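Side-chain contacts in ribonucleoside triphosphate reductase (Lactobacillus leichmannii, PDB 1L1L), which reduces ribonucleoside triphosphates to 2'-deoxyribonucleotides, using adenosylcobalamin (coenzyme B12) as radical source, as a class II ribonucleotide reductase that works as an allosterically regulated monomer: residues 13-18 against 84-89; 21-24 against 30-33; 482-487 against 515-520. All coordinates share one frame; numbering follows the deposited sequence.

Contacts 1 and 2 belong to the same N-terminal part of the chain, and all four of their segments lie in the ribonucleotide reductase alpha domain region of the sequence. Helix 9-18 carries one side of contact 1, and the loop that follows it supplies Trp23 to contact 2. Residues 21-33 fall between the two segments of contact 1, which nests contact 2 within it; their centres lie about 16 Å apart. Contact 3 forms much later in the sequence, between helices 477-485 and 512-536. Its centre is about 27 Å from that of each of the other two, and its nearest atoms stay about 14 Å from contact 1 and about 10 Å from contact 2.

Contact 1 of 3, residues 13-18 against 84-89; sequences DRVKAS and RLYKLI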
# COMPACT_ATOMS: atom_id res chain seq x y z
N ASP A 13 -3.22 -31.25 8.21
CA ASP A 13 -2.13 -32.19 8.42
C ASP A 13 -1.70 -32.86 7.12
O ASP A 13 -0.52 -33.15 6.93
CB ASP A 13 -2.52 -33.27 9.43
CG ASP A 13 -2.69 -32.73 10.83
OD1 ASP A 13 -1.83 -31.94 11.27
OD2 ASP A 13 -3.68 -33.11 11.49
N ARG A 14 -2.66 -33.11 6.24
CA ARG A 14 -2.37 -33.75 4.96
C ARG A 14 -1.57 -32.81 4.06
O ARG A 14 -0.62 -33.22 3.39
CB ARG A 14 -3.69 -34.15 4.27
CG ARG A 14 -3.71 -35.58 3.72
CD ARG A 14 -5.07 -36.24 3.97
NE ARG A 14 -6.16 -35.56 3.27
CZ ARG A 14 -7.32 -35.23 3.83
NH1 ARG A 14 -7.55 -35.52 5.11
NH2 ARG A 14 -8.25 -34.61 3.12
N VAL A 15 -1.97 -31.54 4.03
CA VAL A 15 -1.27 -30.55 3.22
C VAL A 15 0.15 -30.38 3.75
O VAL A 15 1.11 -30.36 2.98
CB VAL A 15 -2.00 -29.20 3.26
CG1 VAL A 15 -1.15 -28.13 2.58
CG2 VAL A 15 -3.34 -29.32 2.56
N LYS A 16 0.26 -30.26 5.06
CA LYS A 16 1.55 -30.09 5.73
C LYS A 16 2.46 -31.29 5.46
O LYS A 16 3.69 -31.16 5.43
CB LYS A 16 1.35 -29.93 7.24
CG LYS A 16 0.57 -28.70 7.64
CD LYS A 16 0.20 -28.70 9.13
CE LYS A 16 1.44 -28.72 10.02
NZ LYS A 16 1.06 -28.77 11.47
N ALA A 17 1.86 -32.45 5.25
CA ALA A 17 2.63 -33.66 5.00
C ALA A 17 3.18 -33.73 3.58
O ALA A 17 4.26 -34.28 3.37
CB ALA A 17 1.77 -34.89 5.29
N SER A 18 2.45 -33.16 2.63
CA SER A 18 2.86 -33.21 1.22
C SER A 18 3.32 -31.88 0.61
O SER A 18 3.91 -31.87 -0.49
CB SER A 18 1.71 -33.76 0.38
OG SER A 18 0.54 -32.98 0.58
N ARG A 84 -8.17 -25.86 -1.92
CA ARG A 84 -7.20 -25.60 -2.98
C ARG A 84 -6.46 -24.30 -2.62
O ARG A 84 -5.24 -24.19 -2.74
CB ARG A 84 -7.90 -25.40 -4.32
CG ARG A 84 -8.32 -26.67 -5.05
CD ARG A 84 -9.01 -26.28 -6.36
NE ARG A 84 -10.38 -25.83 -6.12
CZ ARG A 84 -11.13 -25.17 -7.01
NH1 ARG A 84 -10.64 -24.87 -8.21
NH2 ARG A 84 -12.37 -24.83 -6.70
N LEU A 85 -7.24 -23.32 -2.19
CA LEU A 85 -6.70 -22.02 -1.82
C LEU A 85 -5.66 -22.23 -0.73
O LEU A 85 -4.53 -21.75 -0.84
CB LEU A 85 -7.84 -21.12 -1.34
CG LEU A 85 -7.68 -19.60 -1.42
CD1 LEU A 85 -7.23 -19.18 -2.80
CD2 LEU A 85 -9.02 -18.96 -1.06
N TYR A 86 -6.02 -22.98 0.32
CA TYR A 86 -5.08 -23.24 1.40
C TYR A 86 -3.80 -23.88 0.89
O TYR A 86 -2.70 -23.48 1.29
CB TYR A 86 -5.72 -24.15 2.46
CG TYR A 86 -4.83 -24.39 3.65
CD1 TYR A 86 -3.70 -25.21 3.56
CD2 TYR A 86 -5.09 -23.77 4.87
CE1 TYR A 86 -2.85 -25.39 4.65
CE2 TYR A 86 -4.25 -23.94 5.96
CZ TYR A 86 -3.14 -24.74 5.85
OH TYR A 86 -2.30 -24.87 6.93
N LYS A 87 -3.92 -24.87 0.01
CA LYS A 87 -2.74 -25.54 -0.52
C LYS A 87 -1.85 -24.60 -1.34
O LYS A 87 -0.62 -24.71 -1.31
CB LYS A 87 -3.16 -26.74 -1.39
CG LYS A 87 -1.99 -27.49 -1.99
CD LYS A 87 -2.45 -28.75 -2.74
CE LYS A 87 -1.27 -29.43 -3.45
NZ LYS A 87 -1.66 -30.67 -4.20
N LEU A 88 -2.48 -23.69 -2.07
CA LEU A 88 -1.77 -22.72 -2.90
C LEU A 88 -0.98 -21.71 -2.08
O LEU A 88 0.21 -21.49 -2.32
CB LEU A 88 -2.77 -21.97 -3.78
CG LEU A 88 -2.20 -20.84 -4.63
CD1 LEU A 88 -1.17 -21.37 -5.62
CD2 LEU A 88 -3.34 -20.14 -5.37
N ILE A 89 -1.65 -21.11 -1.11
CA ILE A 89 -1.05 -20.10 -0.24
C ILE A 89 -0.03 -20.71 0.71
O ILE A 89 1.05 -20.16 0.89
CB ILE A 89 -2.12 -19.35 0.56
CG1 ILE A 89 -3.09 -18.65 -0.41
CG2 ILE A 89 -1.47 -18.31 1.49
CD1 ILE A 89 -4.31 -18.08 0.26
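Val15 meets the rim of the Tyr86 ring where helix 9-18 packs on the last turns of helix 72-90, a helix-helix contact in the N-terminal helical part of the reductase. One branch of the valine does most of the touching: CG1 lies near the plane of the tyrosine ring, at its edge, 3.8 Å from Tyr86 CE1 and 4.0 Å from Tyr86 CD1. The methyl thus abuts the C-H rim instead of lying over a face. CG1 is anti to the backbone N of Val15 (chi1 172°), which carries this branch across to helix 72-90, while CB follows at 4.1 Å from Tyr86 CE1. Tyr86 also reaches across, its ring swung anti to its own backbone N (chi1 -177°), and the two side chains meet at a slant. The phenol end passes beyond the valine to helix 48-60, where OH is hydrogen-bonded to Asp49 O and the ring touches Val52, Lys53 and Val56; Phe11 and Ile12 add contacts from helix 9-18. Backbone approach is close at the same point, with Val15 CA 6.4 Å from Lys87 CA, and Val15 CG1 comes within 4.3 Å of Lys87 CA.

Contact 2 of 3, residues 21-24 against 30-33; sequences PHWG and TYKR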
# COMPACT_ATOMS: atom_id res chain seq x y z
N PRO A 21 6.35 -25.35 2.22
CA PRO A 21 6.29 -23.92 1.91
C PRO A 21 7.58 -23.47 1.26
O PRO A 21 8.67 -23.79 1.75
CB PRO A 21 6.10 -23.28 3.29
CG PRO A 21 5.31 -24.33 4.03
CD PRO A 21 6.04 -25.60 3.64
N HIS A 22 7.47 -22.75 0.15
CA HIS A 22 8.64 -22.27 -0.57
C HIS A 22 9.14 -20.97 0.07
O HIS A 22 9.02 -19.89 -0.51
CB HIS A 22 8.26 -22.02 -2.04
CG HIS A 22 9.42 -21.72 -2.93
ND1 HIS A 22 10.09 -20.52 -2.91
CD2 HIS A 22 10.02 -22.46 -3.89
CE1 HIS A 22 11.05 -20.52 -3.82
NE2 HIS A 22 11.03 -21.69 -4.43
N TRP A 23 9.69 -21.09 1.28
CA TRP A 23 10.21 -19.92 1.99
C TRP A 23 11.49 -19.40 1.35
O TRP A 23 12.33 -20.18 0.87
CB TRP A 23 10.54 -20.27 3.44
CG TRP A 23 9.37 -20.63 4.33
CD1 TRP A 23 9.18 -21.82 4.97
CD2 TRP A 23 8.32 -19.76 4.77
NE1 TRP A 23 8.08 -21.74 5.80
CE2 TRP A 23 7.53 -20.49 5.69
CE3 TRP A 23 7.96 -18.43 4.48
CZ2 TRP A 23 6.42 -19.94 6.34
CZ3 TRP A 23 6.85 -17.88 5.12
CH2 TRP A 23 6.09 -18.64 6.04
N GLY A 24 11.65 -18.08 1.34
CA GLY A 24 12.87 -17.51 0.80
C GLY A 24 13.84 -17.57 1.96
O GLY A 24 13.44 -17.92 3.07
N THR A 30 10.61 -13.35 8.36
CA THR A 30 9.74 -12.23 8.01
C THR A 30 8.30 -12.54 8.41
O THR A 30 7.60 -11.68 8.93
CB THR A 30 9.79 -11.94 6.50
OG1 THR A 30 11.10 -11.50 6.14
CG2 THR A 30 8.78 -10.84 6.13
N TYR A 31 7.87 -13.77 8.17
CA TYR A 31 6.52 -14.14 8.53
C TYR A 31 6.28 -14.03 10.04
O TYR A 31 5.28 -13.45 10.48
CB TYR A 31 6.21 -15.58 8.07
CG TYR A 31 5.12 -16.22 8.89
CD1 TYR A 31 3.81 -15.72 8.87
CD2 TYR A 31 5.41 -17.27 9.77
CE1 TYR A 31 2.82 -16.26 9.70
CE2 TYR A 31 4.42 -17.81 10.60
CZ TYR A 31 3.14 -17.30 10.56
OH TYR A 31 2.18 -17.84 11.39
N LYS A 32 7.20 -14.58 10.83
CA LYS A 32 7.09 -14.58 12.28
C LYS A 32 6.99 -13.22 12.94
O LYS A 32 6.29 -13.05 13.93
CB LYS A 32 8.26 -15.34 12.90
CG LYS A 32 8.22 -16.82 12.63
CD LYS A 32 6.97 -17.45 13.25
CE LYS A 32 7.05 -17.50 14.76
NZ LYS A 32 5.91 -18.25 15.34
N ARG A 33 7.72 -12.25 12.41
CA ARG A 33 7.69 -10.93 13.00
C ARG A 33 6.76 -9.97 12.28
O ARG A 33 6.73 -8.79 12.61
CB ARG A 33 9.11 -10.37 13.04
CG ARG A 33 9.71 -10.16 11.66
CD ARG A 33 11.18 -9.74 11.74
NE ARG A 33 11.37 -8.59 12.64
CZ ARG A 33 12.41 -7.76 12.56
NH1 ARG A 33 13.34 -7.94 11.64
NH2 ARG A 33 12.51 -6.75 13.42
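Trp23 and Tyr31 meet through apolar contact and a strongly offset pairing of their rings, linking the loop after helix 9-18 to the short helix 27-32. The apolar part rests on the outer corner of the indole. Trp23 CH2 is 3.7 Å from Tyr31 CB, and its neighbour CZ3 is 3.8 Å from the same Tyr31 CB, so the methylene of the tyrosine sits by the outer CZ3-CH2 bond of the six-membered ring. CH2 also reaches onto the start of the phenol, 3.9 Å from Tyr31 CG. The tryptophan CG is anti to its carbonyl carbon (chi1 -66°), and this brings the benzo end of the indole up to the tyrosine.

The aromatic part is loose: the planes are inclined by only 28°, but the centroids of the Trp23 six-membered ring and the Tyr31 ring are 5.8 Å apart, offset so far that little of one covers the other. Within the loop, Pro21 CB lies 3.5 Å above one face of the indole, toward its rim. At the polar end, Tyr31 OH and Thr51 OG1 of helix 48-60 share a hydrogen bond.

Further rings surround the pair. Trp48, at the start of helix 48-60, meets Trp23 obliquely and Tyr31 edge-to-face, and Trp28 of helix 27-32 is edge-to-face with Trp23, giving a four-residue aromatic cluster. Leu556 of helix 551-557 touches both Trp23 and Tyr31, while Glu710 of helix 709-719 contacts Trp23, so the small pair lies where the N-terminal segment meets helices from much later in the chain.

Contact 3 of 3, residues 482-487 against 515-520; sequences LTRLGN and IKMVDQ
Met517 carries the contact for helix 512-536, meeting Arg484 and Leu485 in the last turn of helix 477-485. Within 515-520, Ile515 comes first; it faces helix 628-641, where it touches Phe637 and Tyr641, and its carbonyl O accepts the helical bond from Asp519 N. Two residues on, Met517 points at the other helix and presents two atoms to two partners. Its terminal methyl lies alongside the arginine: Met517 CE is 3.5 Å from Arg484 CD and 4.0 Å from Arg484 CG, and Arg484 CB is 4.1 Å from Met517 CE. The arginine stem is straight as far as NE and lies antiparallel to the methionine, so the contact is with this aliphatic part more than with the charged end. The bend at the thioether bond (chi3 -74°) turns CE toward that stem. The sulfur serves the second partner, with Met517 SD 4.0 Å from Leu485 CD2, one branch end of the leucine. The guanidinium end of the arginine is held by a salt bridge from Arg484 NH1 to Glu430 OE1.

The contact joins two helices separated in sequence by the strands 490-497 and 504-510. Trp480 and Leu481, earlier in helix 477-485, also touch Met517, so this side chain spans more than one turn of that helix, while helix 628-641 packs against helix 512-536 at Ile515 and at Val518, which touches Tyr641 there and Trp480 on helix 477-485.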
# COMPACT_ATOMS: atom_id res chain seq x y z
N LEU A 482 13.39 -14.89 -16.82
CA LEU A 482 14.78 -15.26 -17.05
C LEU A 482 14.92 -16.78 -17.11
O LEU A 482 15.63 -17.32 -17.97
CB LEU A 482 15.67 -14.71 -15.93
CG LEU A 482 17.18 -15.00 -16.04
CD1 LEU A 482 17.72 -14.43 -17.34
CD2 LEU A 482 17.90 -14.40 -14.84
N THR A 483 14.23 -17.45 -16.21
CA THR A 483 14.27 -18.90 -16.13
C THR A 483 13.60 -19.48 -17.37
O THR A 483 14.24 -20.16 -18.17
CB THR A 483 13.53 -19.39 -14.88
OG1 THR A 483 14.16 -18.83 -13.72
CG2 THR A 483 13.56 -20.91 -14.78
N ARG A 484 12.32 -19.18 -17.51
CA ARG A 484 11.52 -19.70 -18.61
C ARG A 484 11.91 -19.24 -20.02
O ARG A 484 11.59 -19.92 -21.00
CB ARG A 484 10.05 -19.38 -18.35
CG ARG A 484 9.10 -20.41 -18.91
CD ARG A 484 7.74 -20.29 -18.27
NE ARG A 484 6.78 -21.23 -18.85
CZ ARG A 484 5.47 -21.22 -18.60
NH1 ARG A 484 4.97 -20.32 -17.76
NH2 ARG A 484 4.67 -22.10 -19.19
N LEU A 485 12.62 -18.12 -20.14
CA LEU A 485 13.01 -17.62 -21.46
C LEU A 485 14.52 -17.70 -21.72
O LEU A 485 14.96 -17.78 -22.87
CB LEU A 485 12.56 -16.17 -21.64
CG LEU A 485 11.08 -15.81 -21.60
CD1 LEU A 485 10.94 -14.29 -21.72
CD2 LEU A 485 10.33 -16.50 -22.72
N GLY A 486 15.30 -17.65 -20.65
CA GLY A 486 16.74 -17.68 -20.79
C GLY A 486 17.30 -16.28 -20.94
O GLY A 486 18.51 -16.08 -20.86
N ASN A 487 16.41 -15.31 -21.15
CA ASN A 487 16.82 -13.92 -21.31
C ASN A 487 15.74 -12.97 -20.80
O ASN A 487 14.67 -13.40 -20.39
CB ASN A 487 17.09 -13.63 -22.79
CG ASN A 487 15.90 -13.96 -23.67
OD1 ASN A 487 15.59 -15.13 -23.91
ND2 ASN A 487 15.21 -12.93 -24.16
N ILE A 515 4.88 -12.47 -24.52
CA ILE A 515 3.55 -11.96 -24.82
C ILE A 515 2.48 -13.03 -24.63
O ILE A 515 1.46 -12.81 -23.98
CB ILE A 515 3.48 -11.44 -26.27
CG1 ILE A 515 4.41 -10.24 -26.43
CG2 ILE A 515 2.05 -11.07 -26.62
CD1 ILE A 515 4.52 -9.74 -27.86
N LYS A 516 2.74 -14.21 -25.19
CA LYS A 516 1.79 -15.30 -25.09
C LYS A 516 1.56 -15.77 -23.66
O LYS A 516 0.42 -15.93 -23.23
CB LYS A 516 2.24 -16.49 -25.94
CG LYS A 516 1.17 -17.57 -26.06
CD LYS A 516 -0.11 -16.97 -26.62
CE LYS A 516 -1.28 -17.95 -26.54
NZ LYS A 516 -2.54 -17.32 -27.04
N MET A 517 2.64 -15.99 -22.91
CA MET A 517 2.48 -16.44 -21.54
C MET A 517 1.73 -15.45 -20.65
O MET A 517 0.90 -15.86 -19.84
CB MET A 517 3.84 -16.84 -20.93
CG MET A 517 5.04 -16.01 -21.32
SD MET A 517 6.61 -16.99 -21.25
CE MET A 517 6.88 -17.12 -19.50
N VAL A 518 1.99 -14.15 -20.79
CA VAL A 518 1.26 -13.20 -19.94
C VAL A 518 -0.16 -12.99 -20.46
O VAL A 518 -1.08 -12.82 -19.67
CB VAL A 518 1.99 -11.82 -19.83
CG1 VAL A 518 3.39 -12.02 -19.29
CG2 VAL A 518 2.01 -11.13 -21.17
N ASP A 519 -0.33 -13.04 -21.77
CA ASP A 519 -1.65 -12.87 -22.36
C ASP A 519 -2.63 -13.98 -21.94
O ASP A 519 -3.81 -13.73 -21.72
CB ASP A 519 -1.55 -12.82 -23.88
CG ASP A 519 -2.89 -12.62 -24.55
OD1 ASP A 519 -3.52 -11.56 -24.33
OD2 ASP A 519 -3.33 -13.52 -25.30
N GLN A 520 -2.14 -15.22 -21.83
CA GLN A 520 -3.01 -16.33 -21.44
C GLN A 520 -3.44 -16.21 -19.99
O GLN A 520 -4.55 -16.58 -19.62
CB GLN A 520 -2.30 -17.67 -21.64
CG GLN A 520 -1.86 -17.92 -23.06
CD GLN A 520 -1.35 -19.33 -23.25
OE1 GLN A 520 -0.47 -19.79 -22.50
NE2 GLN A 520 -1.89 -20.02 -24.25